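Local coordinates for Dps family DNA-binding stress response protein (Thermosynechococcus elongatus, PDB 2C41) that probably binds and oxidises iron as a twelve-subunit, ferritin-like Dps assembly, and may also bind DNA in the stress response, at residues L15-E18 with Q19-V23; V23-Y26 with L27-K31; M58-E61 with L62-S66; P77-Y80 with L81-A84. All coordinates share one frame; numbering follows the deposited sequence.

Contact 1: L15-E18 with Q19-V23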
loop_
_atom_site.group_PDB
_atom_site.type_symbol
_atom_site.label_atom_id
_atom_site.label_comp_id
_atom_site.label_asym_id
_atom_site.label_seq_id
_atom_site.Cartn_x
_atom_site.Cartn_y
_atom_site.Cartn_z
ATOM N N LEU C 15 -34.988 -4.892 -12.749
ATOM C CA LEU C 15 -33.758 -5.241 -12.014
ATOM C C LEU C 15 -33.455 -6.734 -12.116
ATOM O O LEU C 15 -32.305 -7.125 -12.239
ATOM C CB LEU C 15 -33.822 -4.802 -10.548
ATOM C CG LEU C 15 -33.711 -3.287 -10.335
ATOM C CD1 LEU C 15 -34.295 -2.863 -8.990
ATOM C CD2 LEU C 15 -32.244 -2.791 -10.506
ATOM N N LYS C 16 -34.493 -7.560 -12.073
ATOM C CA LYS C 16 -34.297 -9.005 -12.199
ATOM C C LYS C 16 -33.725 -9.357 -13.572
ATOM O O LYS C 16 -32.769 -10.135 -13.675
ATOM C CB LYS C 16 -35.602 -9.765 -11.935
ATOM C CG LYS C 16 -36.068 -9.689 -10.491
ATOM C CD LYS C 16 -36.873 -10.934 -10.143
ATOM C CE LYS C 16 -38.089 -10.661 -9.273
ATOM N NZ LYS C 16 -38.008 -9.555 -8.273
ATOM N N ARG C 17 -34.308 -8.776 -14.621
ATOM C CA ARG C 17 -33.826 -8.991 -15.984
ATOM C C ARG C 17 -32.384 -8.503 -16.138
ATOM O O ARG C 17 -31.539 -9.212 -16.692
ATOM C CB ARG C 17 -34.736 -8.292 -17.003
ATOM C CG ARG C 17 -34.224 -8.368 -18.455
ATOM C CD ARG C 17 -35.276 -7.891 -19.487
ATOM N NE ARG C 17 -36.124 -6.802 -18.988
ATOM C CZ ARG C 17 -35.728 -5.542 -18.794
ATOM N NH1 ARG C 17 -34.477 -5.174 -19.050
ATOM N NH2 ARG C 17 -36.597 -4.643 -18.335
ATOM N N GLU C 18 -32.121 -7.294 -15.642
ATOM C CA GLU C 18 -30.802 -6.694 -15.741
ATOM C C GLU C 18 -29.765 -7.517 -14.966
ATOM O O GLU C 18 -28.659 -7.771 -15.465
ATOM C CB GLU C 18 -30.849 -5.241 -15.262
ATOM C CG GLU C 18 -31.666 -4.312 -16.185
ATOM C CD GLU C 18 -30.870 -3.772 -17.369
ATOM O OE1 GLU C 18 -29.687 -4.152 -17.543
ATOM O OE2 GLU C 18 -31.430 -2.949 -18.134
ATOM N N GLN C 19 -30.138 -7.950 -13.764
ATOM C CA GLN C 19 -29.246 -8.768 -12.934
ATOM C C GLN C 19 -28.920 -10.082 -13.642
ATOM O O GLN C 19 -27.761 -10.477 -13.724
ATOM C CB GLN C 19 -29.882 -9.066 -11.579
ATOM C CG GLN C 19 -29.040 -10.011 -10.715
ATOM C CD GLN C 19 -29.858 -10.781 -9.704
ATOM O OE1 GLN C 19 -29.392 -11.777 -9.144
ATOM N NE2 GLN C 19 -31.078 -10.336 -9.465
ATOM N N ALA C 20 -29.959 -10.744 -14.149
ATOM C CA ALA C 20 -29.802 -11.993 -14.897
ATOM C C ALA C 20 -28.892 -11.800 -16.108
ATOM O O ALA C 20 -28.025 -12.637 -16.362
ATOM C CB ALA C 20 -31.181 -12.545 -15.333
ATOM N N ASN C 21 -29.079 -10.686 -16.826
ATOM C CA ASN C 21 -28.219 -10.338 -17.961
ATOM C C ASN C 21 -26.756 -10.165 -17.560
ATOM O O ASN C 21 -25.860 -10.592 -18.285
ATOM C CB ASN C 21 -28.710 -9.085 -18.699
ATOM C CG ASN C 21 -29.947 -9.345 -19.551
ATOM O OD1 ASN C 21 -30.615 -8.404 -19.997
ATOM N ND2 ASN C 21 -30.252 -10.609 -19.788
ATOM N N ALA C 22 -26.520 -9.553 -16.401
ATOM C CA ALA C 22 -25.152 -9.372 -15.905
ATOM C C ALA C 22 -24.486 -10.730 -15.650
ATOM O O ALA C 22 -23.313 -10.936 -15.989
ATOM C CB ALA C 22 -25.145 -8.524 -14.649
ATOM N N VAL C 23 -25.239 -11.655 -15.059
ATOM C CA VAL C 23 -24.728 -13.006 -14.780
ATOM C C VAL C 23 -24.368 -13.739 -16.082
ATOM O O VAL C 23 -23.270 -14.284 -16.204
ATOM C CB VAL C 23 -25.743 -13.834 -13.954
ATOM C CG1 VAL C 23 -25.315 -15.305 -13.875
ATOM C CG2 VAL C 23 -25.898 -13.220 -12.552
#
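Arg17 and Asn21 sit one turn apart on helix 6-35, the first long helix of the ferritin-like four-helix bundle. Their side chains run side by side and point the same way. Arg17 places CG opposite its own backbone N (chi1 175°), whereas Asn21 turns CG beside its own N (chi1 -74°). CG of Asn21 thus lies 3.3 Å from Arg17 O, the acceptor that Asn21 N also uses at 2.9 Å. The guanidinium and amide planes are 51° apart. Two further backbone bonds, Gln19 N to Leu15 O at 2.8 Å and Ala22 N to Glu18 O at 2.9 Å, keep the turn regular.

The guanidinium of Arg17 lies among acids. NH1 makes a long salt bridge of 3.9 Å to Glu18 OE2, and it pairs with Asp116 and Glu112 of helix 95-122. Glu18 OE2 is close to the like charge of Asp116, so Arg17 probably offsets a negative cluster between the two helices. Lys16 leads the other way, and its NZ binds the carbonyl of Gln72.

Asn21 also packs on Glu112, Ala84 and Val86. Trimming Asn21 to an alanine is likely to open a gap between helix 6-35 and the loop at Ala84.

Gln19 packs on Ala63 of helix 41-68 and on Trp34 of a second subunit. Ala20 N bonds to Lys16 O at 2.9 Å, and the methyl CB of Ala20 rests 3.3 Å from Lys16 O.

Contact 2: V23-Y26 with L27-K31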
loop_
_atom_site.group_PDB
_atom_site.type_symbol
_atom_site.label_atom_id
_atom_site.label_comp_id
_atom_site.label_asym_id
_atom_site.label_seq_id
_atom_site.Cartn_x
_atom_site.Cartn_y
_atom_site.Cartn_z
ATOM N N VAL C 23 -25.239 -11.655 -15.059
ATOM C CA VAL C 23 -24.728 -13.006 -14.780
ATOM C C VAL C 23 -24.368 -13.739 -16.082
ATOM O O VAL C 23 -23.270 -14.284 -16.204
ATOM C CB VAL C 23 -25.743 -13.834 -13.954
ATOM C CG1 VAL C 23 -25.315 -15.305 -13.875
ATOM C CG2 VAL C 23 -25.898 -13.220 -12.552
ATOM N N VAL C 24 -25.287 -13.745 -17.053
ATOM C CA VAL C 24 -25.035 -14.432 -18.331
ATOM C C VAL C 24 -23.903 -13.760 -19.111
ATOM O O VAL C 24 -23.042 -14.439 -19.678
ATOM C CB VAL C 24 -26.324 -14.536 -19.199
ATOM C CG1 VAL C 24 -26.024 -15.102 -20.609
ATOM C CG2 VAL C 24 -27.336 -15.390 -18.482
ATOM N N MET C 25 -23.903 -12.432 -19.132
ATOM C CA MET C 25 -22.860 -11.679 -19.805
ATOM C C MET C 25 -21.488 -11.971 -19.194
ATOM O O MET C 25 -20.490 -12.128 -19.904
ATOM C CB MET C 25 -23.158 -10.189 -19.696
ATOM C CG MET C 25 -22.432 -9.383 -20.712
ATOM S SD MET C 25 -23.062 -9.748 -22.366
ATOM C CE MET C 25 -21.917 -8.702 -23.252
ATOM N N TYR C 26 -21.449 -12.040 -17.867
ATOM C CA TYR C 26 -20.218 -12.401 -17.174
ATOM C C TYR C 26 -19.736 -13.794 -17.589
ATOM O O TYR C 26 -18.568 -13.977 -17.953
ATOM C CB TYR C 26 -20.395 -12.326 -15.651
ATOM C CG TYR C 26 -19.198 -12.906 -14.949
ATOM C CD1 TYR C 26 -17.970 -12.243 -14.992
ATOM C CD2 TYR C 26 -19.271 -14.134 -14.297
ATOM C CE1 TYR C 26 -16.846 -12.768 -14.367
ATOM C CE2 TYR C 26 -18.137 -14.678 -13.672
ATOM C CZ TYR C 26 -16.939 -13.976 -13.720
ATOM O OH TYR C 26 -15.808 -14.469 -13.117
ATOM N N LEU C 27 -20.633 -14.774 -17.527
ATOM C CA LEU C 27 -20.282 -16.147 -17.878
ATOM C C LEU C 27 -19.869 -16.268 -19.351
ATOM O O LEU C 27 -18.948 -17.024 -19.672
ATOM C CB LEU C 27 -21.409 -17.116 -17.520
ATOM C CG LEU C 27 -21.697 -17.273 -16.018
ATOM C CD1 LEU C 27 -22.961 -18.090 -15.813
ATOM C CD2 LEU C 27 -20.506 -17.889 -15.276
ATOM N N ASN C 28 -20.530 -15.507 -20.227
ATOM C CA ASN C 28 -20.075 -15.393 -21.623
ATOM C C ASN C 28 -18.636 -14.888 -21.706
ATOM O O ASN C 28 -17.824 -15.444 -22.437
ATOM C CB ASN C 28 -20.972 -14.456 -22.436
ATOM C CG ASN C 28 -22.295 -15.080 -22.825
ATOM O OD1 ASN C 28 -23.153 -14.408 -23.416
ATOM N ND2 ASN C 28 -22.473 -16.351 -22.520
ATOM N N TYR C 29 -18.330 -13.820 -20.970
ATOM C CA TYR C 29 -16.962 -13.277 -20.941
ATOM C C TYR C 29 -15.927 -14.303 -20.499
ATOM O O TYR C 29 -14.819 -14.346 -21.039
ATOM C CB TYR C 29 -16.869 -12.008 -20.096
ATOM C CG TYR C 29 -16.987 -10.729 -20.907
ATOM C CD1 TYR C 29 -16.100 -10.470 -21.961
ATOM C CD2 TYR C 29 -17.968 -9.778 -20.619
ATOM C CE1 TYR C 29 -16.183 -9.297 -22.709
ATOM C CE2 TYR C 29 -18.063 -8.591 -21.362
ATOM C CZ TYR C 29 -17.170 -8.363 -22.400
ATOM O OH TYR C 29 -17.244 -7.209 -23.139
ATOM N N LYS C 30 -16.297 -15.135 -19.526
ATOM C CA LYS C 30 -15.405 -16.192 -19.072
ATOM C C LYS C 30 -15.155 -17.207 -20.190
ATOM O O LYS C 30 -14.015 -17.632 -20.396
ATOM C CB LYS C 30 -15.928 -16.862 -17.796
ATOM C CG LYS C 30 -15.821 -15.985 -16.535
ATOM C CD LYS C 30 -14.436 -15.333 -16.355
ATOM C CE LYS C 30 -13.340 -16.370 -16.084
ATOM N NZ LYS C 30 -12.173 -15.805 -15.342
ATOM N N LYS C 31 -16.208 -17.570 -20.926
ATOM C CA LYS C 31 -16.028 -18.433 -22.094
ATOM C C LYS C 31 -15.007 -17.832 -23.061
ATOM O O LYS C 31 -14.066 -18.518 -23.475
ATOM C CB LYS C 31 -17.355 -18.705 -22.801
ATOM C CG LYS C 31 -17.196 -19.358 -24.164
ATOM C CD LYS C 31 -18.544 -19.736 -24.730
ATOM C CE LYS C 31 -18.399 -20.423 -26.092
ATOM N NZ LYS C 31 -19.746 -20.612 -26.704
HETATM O O HOH W 1 -14.042 -16.581 -13.044
#
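Tyr26 and Lys30 share both a backbone bond and a water. Lys30 N gives its hydrogen to Tyr26 O at 3.0 Å. Water 1 lies 2.8 Å from Tyr26 OH and takes a weak bond of 3.1 Å from Lys30 NZ. The ammonium has stronger mates in Glu49 of the same chain and Asp60 of a second subunit. Bends at chi2 (-48°) and chi3 bring Lys30 CG over one face of the Tyr26 ring, with CD near its OH end. The CG makes a CH-pi contact 4.0 Å from the ring centroid, 27° off the normal.

These residues lie one turn apart on helix 6-35 of the ferritin-like bundle, where it meets a second subunit. Putting a phenylalanine at Tyr26 would probably leave water 1 with its weak lysine bond but without the phenolic partner.

Among the other backbone pairs, Leu27 N reaches Val23 O at 3.0 Å, Asn28 N reaches Val24 O at 2.8 Å and Tyr29 N reaches Met25 O at 2.9 Å. Tyr29 OH is hydrogen-bonded to Gln51 of helix 41-68. On the apolar side, Val23 CG1 meets Leu27 CD1 at 4.1 Å.

Contact 3: M58-E61 with L62-S66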
loop_
_atom_site.group_PDB
_atom_site.type_symbol
_atom_site.label_atom_id
_atom_site.label_comp_id
_atom_site.label_asym_id
_atom_site.label_seq_id
_atom_site.Cartn_x
_atom_site.Cartn_y
_atom_site.Cartn_z
ATOM N N MET C 58 -21.341 -5.716 -11.490
ATOM C CA MET C 58 -22.720 -5.268 -11.631
ATOM C C MET C 58 -23.734 -6.237 -11.051
ATOM O O MET C 58 -24.837 -5.828 -10.687
ATOM C CB MET C 58 -23.047 -5.031 -13.102
ATOM C CG MET C 58 -22.134 -4.011 -13.746
ATOM S SD MET C 58 -22.697 -3.748 -15.436
ATOM C CE MET C 58 -21.301 -2.858 -16.108
ATOM N N ILE C 59 -23.368 -7.515 -10.970
ATOM C CA ILE C 59 -24.287 -8.540 -10.490
ATOM C C ILE C 59 -24.789 -8.202 -9.087
ATOM O O ILE C 59 -25.995 -8.147 -8.846
ATOM C CB ILE C 59 -23.649 -9.954 -10.494
ATOM C CG1 ILE C 59 -23.270 -10.365 -11.926
ATOM C CG2 ILE C 59 -24.607 -10.958 -9.858
ATOM C CD1 ILE C 59 -22.296 -11.521 -11.998
ATOM N N ASP C 60 -23.863 -7.967 -8.167
ATOM C CA ASP C 60 -24.246 -7.674 -6.792
ATOM C C ASP C 60 -24.970 -6.329 -6.663
ATOM O O ASP C 60 -25.907 -6.202 -5.873
ATOM C CB ASP C 60 -23.030 -7.724 -5.871
ATOM C CG ASP C 60 -23.424 -7.788 -4.416
ATOM O OD1 ASP C 60 -23.267 -6.767 -3.728
ATOM O OD2 ASP C 60 -23.936 -8.834 -3.978
ATOM N N GLU C 61 -24.560 -5.337 -7.457
ATOM C CA GLU C 61 -25.197 -4.016 -7.431
ATOM C C GLU C 61 -26.670 -4.104 -7.840
ATOM O O GLU C 61 -27.542 -3.519 -7.189
ATOM C CB GLU C 61 -24.490 -3.052 -8.377
ATOM C CG GLU C 61 -23.095 -2.682 -7.972
ATOM C CD GLU C 61 -22.725 -1.338 -8.528
ATOM O OE1 GLU C 61 -22.163 -1.291 -9.636
ATOM O OE2 GLU C 61 -23.044 -0.329 -7.875
ATOM N N LEU C 62 -26.926 -4.831 -8.926
ATOM C CA LEU C 62 -28.280 -5.001 -9.453
ATOM C C LEU C 62 -29.138 -5.888 -8.552
ATOM O O LEU C 62 -30.333 -5.628 -8.365
ATOM C CB LEU C 62 -28.229 -5.566 -10.875
ATOM C CG LEU C 62 -27.669 -4.602 -11.928
ATOM C CD1 LEU C 62 -27.209 -5.386 -13.178
ATOM C CD2 LEU C 62 -28.703 -3.528 -12.275
ATOM N N ALA C 63 -28.522 -6.920 -7.980
ATOM C CA ALA C 63 -29.227 -7.816 -7.073
ATOM C C ALA C 63 -29.624 -7.099 -5.793
ATOM O O ALA C 63 -30.780 -7.144 -5.378
ATOM C CB ALA C 63 -28.372 -9.034 -6.759
ATOM N N GLU C 64 -28.670 -6.405 -5.180
ATOM C CA GLU C 64 -28.958 -5.735 -3.913
ATOM C C GLU C 64 -29.884 -4.526 -4.073
ATOM O O GLU C 64 -30.598 -4.161 -3.134
ATOM C CB GLU C 64 -27.666 -5.424 -3.156
ATOM C CG GLU C 64 -26.871 -6.714 -2.876
ATOM C CD GLU C 64 -25.983 -6.640 -1.664
ATOM O OE1 GLU C 64 -25.485 -5.535 -1.330
ATOM O OE2 GLU C 64 -25.777 -7.711 -1.054
ATOM N N ARG C 65 -29.915 -3.937 -5.272
ATOM C CA ARG C 65 -30.878 -2.866 -5.547
ATOM C C ARG C 65 -32.314 -3.357 -5.321
ATOM O O ARG C 65 -33.131 -2.642 -4.736
ATOM C CB ARG C 65 -30.710 -2.292 -6.959
ATOM C CG ARG C 65 -31.517 -0.994 -7.200
ATOM C CD ARG C 65 -30.942 0.212 -6.422
ATOM N NE ARG C 65 -31.896 1.329 -6.379
ATOM C CZ ARG C 65 -31.911 2.271 -5.439
ATOM N NH1 ARG C 65 -32.831 3.235 -5.470
ATOM N NH2 ARG C 65 -31.010 2.256 -4.460
ATOM N N SER C 66 -32.605 -4.585 -5.758
ATOM C CA SER C 66 -33.924 -5.185 -5.520
ATOM C C SER C 66 -34.253 -5.260 -4.028
ATOM O O SER C 66 -35.368 -4.930 -3.613
ATOM C CB SER C 66 -34.021 -6.567 -6.158
ATOM O OG SER C 66 -34.043 -6.466 -7.569
HETATM O O HOH W 2 -22.531 -7.392 -1.289
#
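The carboxylates of Asp60 and Glu64 meet one helical turn apart, with their planes 50° from each other. Asp60 OD1 sits over one face of the Glu64 carboxylate, 3.4 Å from Glu64 CD. OD1 and Glu64 OE1 are both acceptors, 3.5 Å apart, and no bond joins them. Water 2 bridges the acids instead. It donates to Asp60 OD1 at 2.6 Å and, weakly, to Glu64 OE2 at 3.3 Å.

Asp60 turns CG opposite its backbone N (chi1 -165°), which brings its carboxylate alongside that of Glu64. Asp60 OD2 is taken up by a second subunit, in a hydrogen bond from Trp34 NE1. His33 and His45 of that subunit pack on Asp60 and Glu64. Two acids facing two histidines across the interface are consistent with the intersubunit ferroxidase site of Dps proteins.

Under the acids the helix bonds continue. Glu64 N bonds to Asp60 O at 2.9 Å, and Arg65 N to Glu61 O at 3.1 Å. Met58 CB touches Leu62 CD1 at 4.2 Å.

This part of helix 41-68 is buried between neighbours. Ile59 and Ala63 pack on helix 6-35. Met58 and Glu61 touch helix 126-149, where Glu61 pairs with Arg134. Arg65 binds Thr128 of the same helix and Gln140 of a third subunit.

Contact 4: P77-Y80 with L81-A84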
loop_
_atom_site.group_PDB
_atom_site.type_symbol
_atom_site.label_atom_id
_atom_site.label_comp_id
_atom_site.label_asym_id
_atom_site.label_seq_id
_atom_site.Cartn_x
_atom_site.Cartn_y
_atom_site.Cartn_z
ATOM N N PRO C 77 -30.178 -20.473 -9.086
ATOM C CA PRO C 77 -29.395 -20.599 -10.323
ATOM C C PRO C 77 -30.189 -21.019 -11.565
ATOM O O PRO C 77 -29.882 -20.554 -12.665
ATOM C CB PRO C 77 -28.366 -21.670 -9.965
ATOM C CG PRO C 77 -28.134 -21.442 -8.510
ATOM C CD PRO C 77 -29.518 -21.175 -7.967
ATOM N N ALA C 78 -31.195 -21.880 -11.395
ATOM C CA ALA C 78 -32.014 -22.313 -12.532
ATOM C C ALA C 78 -32.851 -21.179 -13.152
ATOM O O ALA C 78 -33.328 -21.312 -14.286
ATOM C CB ALA C 78 -32.902 -23.505 -12.155
ATOM N N ASP C 79 -33.026 -20.078 -12.417
ATOM C CA ASP C 79 -33.838 -18.957 -12.895
ATOM C C ASP C 79 -33.114 -18.028 -13.876
ATOM O O ASP C 79 -33.767 -17.360 -14.675
ATOM C CB ASP C 79 -34.407 -18.139 -11.725
ATOM C CG ASP C 79 -35.539 -18.853 -10.984
ATOM O OD1 ASP C 79 -36.008 -18.317 -9.956
ATOM O OD2 ASP C 79 -35.976 -19.932 -11.427
ATOM N N TYR C 80 -31.784 -17.978 -13.820
ATOM C CA TYR C 80 -31.041 -16.973 -14.593
ATOM C C TYR C 80 -31.324 -17.025 -16.090
ATOM O O TYR C 80 -31.616 -16.003 -16.700
ATOM C CB TYR C 80 -29.542 -17.053 -14.324
ATOM C CG TYR C 80 -29.157 -16.484 -12.973
ATOM C CD1 TYR C 80 -29.328 -15.127 -12.694
ATOM C CD2 TYR C 80 -28.610 -17.305 -11.979
ATOM C CE1 TYR C 80 -28.982 -14.592 -11.445
ATOM C CE2 TYR C 80 -28.258 -16.784 -10.731
ATOM C CZ TYR C 80 -28.439 -15.425 -10.479
ATOM O OH TYR C 80 -28.081 -14.905 -9.255
ATOM N N LEU C 81 -31.263 -18.219 -16.665
ATOM C CA LEU C 81 -31.490 -18.375 -18.100
ATOM C C LEU C 81 -32.964 -18.220 -18.502
ATOM O O LEU C 81 -33.272 -18.036 -19.682
ATOM C CB LEU C 81 -30.918 -19.704 -18.587
ATOM C CG LEU C 81 -29.389 -19.809 -18.546
ATOM C CD1 LEU C 81 -28.941 -21.140 -19.091
ATOM C CD2 LEU C 81 -28.731 -18.690 -19.328
ATOM N N LYS C 82 -33.857 -18.285 -17.518
ATOM C CA LYS C 82 -35.285 -18.070 -17.745
ATOM C C LYS C 82 -35.641 -16.591 -17.805
ATOM O O LYS C 82 -36.641 -16.218 -18.424
ATOM C CB LYS C 82 -36.115 -18.735 -16.645
ATOM C CG LYS C 82 -36.008 -20.241 -16.607
ATOM C CD LYS C 82 -37.020 -20.811 -15.625
ATOM C CE LYS C 82 -37.028 -22.333 -15.660
ATOM N NZ LYS C 82 -35.820 -22.907 -15.002
ATOM N N VAL C 83 -34.816 -15.761 -17.167
ATOM C CA VAL C 83 -35.106 -14.346 -16.969
ATOM C C VAL C 83 -34.242 -13.477 -17.901
ATOM O O VAL C 83 -34.681 -12.422 -18.363
ATOM C CB VAL C 83 -34.894 -13.977 -15.465
ATOM C CG1 VAL C 83 -35.021 -12.482 -15.218
ATOM C CG2 VAL C 83 -35.886 -14.742 -14.584
ATOM N N ALA C 84 -33.018 -13.940 -18.182
ATOM C CA ALA C 84 -32.089 -13.193 -19.030
ATOM C C ALA C 84 -32.625 -13.024 -20.442
ATOM O O ALA C 84 -33.266 -13.926 -20.990
ATOM C CB ALA C 84 -30.713 -13.877 -19.075
HETATM O O HOH W 3 -30.242 -20.676 -15.461
#
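A chi1 of -65° and a bend at chi4 (74°) curl Lys82 back so that NZ reaches Ala78 O at 3.0 Å. The ammonium comes in above the carbonyl plane, 52° out of it. The bond ties the one-turn helix 80-83 back to the residues before it, in the long connection between bundle helices 41-68 and 95-122. Such a short helix in this connection is a Dps feature. Asp79 OD2 is near the same ammonium but not in contact with it.

The backbone tightens at the end of the turn. Tyr80 O accepts two bonds. Val83 N lies 3.2 Å from this oxygen, well above its carbonyl plane. Ala84 N meets it at 2.9 Å, nearly along the C=O axis. Ala84 then leaves the helix. Lys82 N donates to Asp79 O at 3.0 Å.

Tyr80 packs on Val23 of helix 6-35 and on Trp34 of a second subunit. Ala78 and Leu81 each touch the other's counterpart across that interface.

At the start of the turn a water links two backbone groups four residues apart. Water 3 donates to Pro77 O at 2.8 Å and accepts from Leu81 N at 2.9 Å.

Contacts 1 and 2 lie in series on helix 6-35, their centres 12 Å apart, and share Val23. Contact 3 follows on helix 41-68, with its centre 8 Å from that of contact 1. Contact 4 comes last, on the short helix 80-83. Its centre lies 9 Å from that of contact 1. Val23 joins all the pieces: its CG2 packs on Ile59 CG2 at 3.7 Å and on Tyr80 CE1 at 3.6 Å. Contacts 3 and 4 do not touch; they lie about 5 Å apart at their nearest atoms. All four reach a second subunit, so parts of helices 6-35, 41-68 and 80-83 probably contribute to one intersubunit face, with contact 3 also meeting a third subunit.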